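Local coordinates for mitotic checkpoint control protein kinase BUB1 (Drosophila melanogaster, PDB 6JKK) that is a spindle-checkpoint kinase of the kinetochore, whose kinase domain probably binds ATP and phosphorylates CENP-E, at residues N187-K192 with Q204-G209. Numbering follows the deposited sequence.
Sequences NFLLMK and QLIDFG
Leu-205 lays its CD1 methyl over one face of the Phe-188 ring, a CH-pi contact 4.0 Å from the centroid and 18° off the ring normal; the carbonyl of Gln-204 approaches that ring obliquely. The amide of Asn-187 and the carboxylate of Asp-207 stand with planes 75° apart, their OD1 atoms, both acceptors, 3.1 Å from each other without a bond: Asn-187 ND2 donates to Asp-182 O, while Asp-207 OD2 forms a salt bridge with Lys-85, the predicted ATP-binding lysine. Such links fit the catalytic-loop asparagine and DFG aspartate of protein kinases. On the sheet face away from Phe-188, Leu-189 CD1 meets Ile-206 CG2 at 3.6 Å, the two side chains crossing nearly at right angles. Met-191, folded back at chi3 (-72°), crosses the extended Gln-204 at a slant, its CG 3.6 Å from Gln-204 CB and its methyl near the amide, whose NE2 is held by Pro-112 O. Leu-189 and Gln-204 each donate backbone N to the other's carbonyl O, and Ile-206 N adds a third bond to Asn-187 O (2.9 Å). Strands 188-190 and 203-205 thus form an antiparallel hairpin leading into the DFG motif. Phe-188 and Leu-205 pack on helix 156-175, whereas Phe-208 reaches helix 92-104.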
loop_
_atom_site.group_PDB
_atom_site.type_symbol
_atom_site.label_atom_id
_atom_site.label_comp_id
_atom_site.label_asym_id
_atom_site.label_seq_id
_atom_site.Cartn_x
_atom_site.Cartn_y
_atom_site.Cartn_z
ATOM N N ASN A 187 0.585 0.929 -4.798
ATOM C CA ASN A 187 -0.094 1.328 -3.566
ATOM C C ASN A 187 0.783 1.996 -2.514
ATOM O O ASN A 187 0.340 2.219 -1.383
ATOM C CB ASN A 187 -0.890 0.157 -2.985
ATOM C CG ASN A 187 -2.152 -0.131 -3.780
ATOM O OD1 ASN A 187 -2.684 0.752 -4.462
ATOM N ND2 ASN A 187 -2.637 -1.366 -3.701
ATOM N N PHE A 188 2.029 2.301 -2.886
ATOM C CA PHE A 188 2.846 3.247 -2.130
ATOM C C PHE A 188 3.023 4.513 -2.952
ATOM O O PHE A 188 3.512 4.464 -4.087
ATOM C CB PHE A 188 4.227 2.666 -1.789
ATOM C CG PHE A 188 4.199 1.643 -0.689
ATOM C CD1 PHE A 188 4.257 0.287 -0.987
ATOM C CD2 PHE A 188 4.109 2.038 0.647
ATOM C CE1 PHE A 188 4.226 -0.668 0.023
ATOM C CE2 PHE A 188 4.078 1.086 1.669
ATOM C CZ PHE A 188 4.136 -0.269 1.350
ATOM N N LEU A 189 2.611 5.643 -2.384
ATOM C CA LEU A 189 2.850 6.934 -3.014
ATOM C C LEU A 189 4.076 7.555 -2.374
ATOM O O LEU A 189 4.293 7.402 -1.169
ATOM C CB LEU A 189 1.648 7.864 -2.824
ATOM C CG LEU A 189 0.287 7.439 -3.381
ATOM C CD1 LEU A 189 -0.774 8.493 -3.072
ATOM C CD2 LEU A 189 0.361 7.181 -4.886
ATOM N N LEU A 190 4.876 8.254 -3.170
ATOM C CA LEU A 190 5.963 9.061 -2.618
ATOM C C LEU A 190 5.415 10.457 -2.399
ATOM O O LEU A 190 5.060 11.150 -3.359
ATOM C CB LEU A 190 7.159 9.104 -3.573
ATOM C CG LEU A 190 8.394 9.890 -3.121
ATOM C CD1 LEU A 190 8.985 9.269 -1.883
ATOM C CD2 LEU A 190 9.435 9.927 -4.215
ATOM N N MET A 191 5.345 10.870 -1.139
ATOM C CA MET A 191 4.658 12.106 -0.775
ATOM C C MET A 191 5.609 13.291 -0.761
ATOM O O MET A 191 5.194 14.438 -0.954
ATOM C CB MET A 191 4.003 11.957 0.596
ATOM C CG MET A 191 3.039 10.792 0.677
ATOM S SD MET A 191 1.785 10.891 -0.616
ATOM C CE MET A 191 0.798 12.261 -0.015
ATOM N N LYS A 192 6.888 13.003 -0.542
ATOM C CA LYS A 192 7.906 14.045 -0.472
ATOM C C LYS A 192 9.275 13.425 -0.738
ATOM O O LYS A 192 9.408 12.200 -0.712
ATOM C CB LYS A 192 7.856 14.743 0.895
ATOM C CG LYS A 192 8.061 13.846 2.103
ATOM C CD LYS A 192 8.040 14.698 3.376
ATOM C CE LYS A 192 8.122 13.857 4.638
ATOM N NZ LYS A 192 9.308 12.972 4.653
ATOM N N GLN A 204 3.561 6.706 1.491
ATOM C CA GLN A 204 2.217 6.537 2.048
ATOM C C GLN A 204 1.538 5.341 1.394
ATOM O O GLN A 204 1.519 5.221 0.166
ATOM C CB GLN A 204 1.381 7.799 1.827
ATOM C CG GLN A 204 -0.025 7.747 2.430
ATOM C CD GLN A 204 -0.798 9.032 2.203
ATOM O OE1 GLN A 204 -1.557 9.153 1.240
ATOM N NE2 GLN A 204 -0.606 10.002 3.089
ATOM N N LEU A 205 0.992 4.454 2.222
ATOM C CA LEU A 205 0.243 3.293 1.739
ATOM C C LEU A 205 -1.204 3.705 1.473
ATOM O O LEU A 205 -1.833 4.349 2.319
ATOM C CB LEU A 205 0.282 2.181 2.790
ATOM C CG LEU A 205 -0.405 0.858 2.448
ATOM C CD1 LEU A 205 0.289 0.200 1.273
ATOM C CD2 LEU A 205 -0.408 -0.071 3.659
ATOM N N ILE A 206 -1.727 3.336 0.304
ATOM C CA ILE A 206 -3.071 3.744 -0.111
ATOM C C ILE A 206 -3.904 2.553 -0.584
ATOM O O ILE A 206 -3.382 1.444 -0.759
ATOM C CB ILE A 206 -2.998 4.757 -1.274
ATOM C CG1 ILE A 206 -2.463 4.071 -2.538
ATOM C CG2 ILE A 206 -2.112 5.952 -0.904
ATOM C CD1 ILE A 206 -2.538 4.913 -3.832
ATOM N N ASP A 207 -5.197 2.802 -0.807
ATOM C CA ASP A 207 -6.100 1.840 -1.437
ATOM C C ASP A 207 -6.396 0.627 -0.559
ATOM O O ASP A 207 -5.954 -0.486 -0.841
ATOM C CB ASP A 207 -5.583 1.412 -2.821
ATOM C CG ASP A 207 -5.991 2.377 -3.925
ATOM O OD1 ASP A 207 -5.260 2.465 -4.941
ATOM O OD2 ASP A 207 -7.044 3.038 -3.791
ATOM N N PHE A 208 -7.174 0.865 0.490
ATOM C CA PHE A 208 -7.546 -0.170 1.447
ATOM C C PHE A 208 -8.868 -0.832 1.082
ATOM O O PHE A 208 -9.594 -1.313 1.954
ATOM C CB PHE A 208 -7.612 0.435 2.849
ATOM C CG PHE A 208 -6.304 1.012 3.303
ATOM C CD1 PHE A 208 -5.301 0.182 3.792
ATOM C CD2 PHE A 208 -6.065 2.379 3.222
ATOM C CE1 PHE A 208 -4.080 0.706 4.200
ATOM C CE2 PHE A 208 -4.850 2.915 3.631
ATOM C CZ PHE A 208 -3.857 2.078 4.118
ATOM N N GLY A 209 -9.159 -0.872 -0.217
ATOM C CA GLY A 209 -10.443 -1.341 -0.714
ATOM C C GLY A 209 -10.778 -2.799 -0.440
ATOM O O GLY A 209 -11.953 -3.167 -0.382
#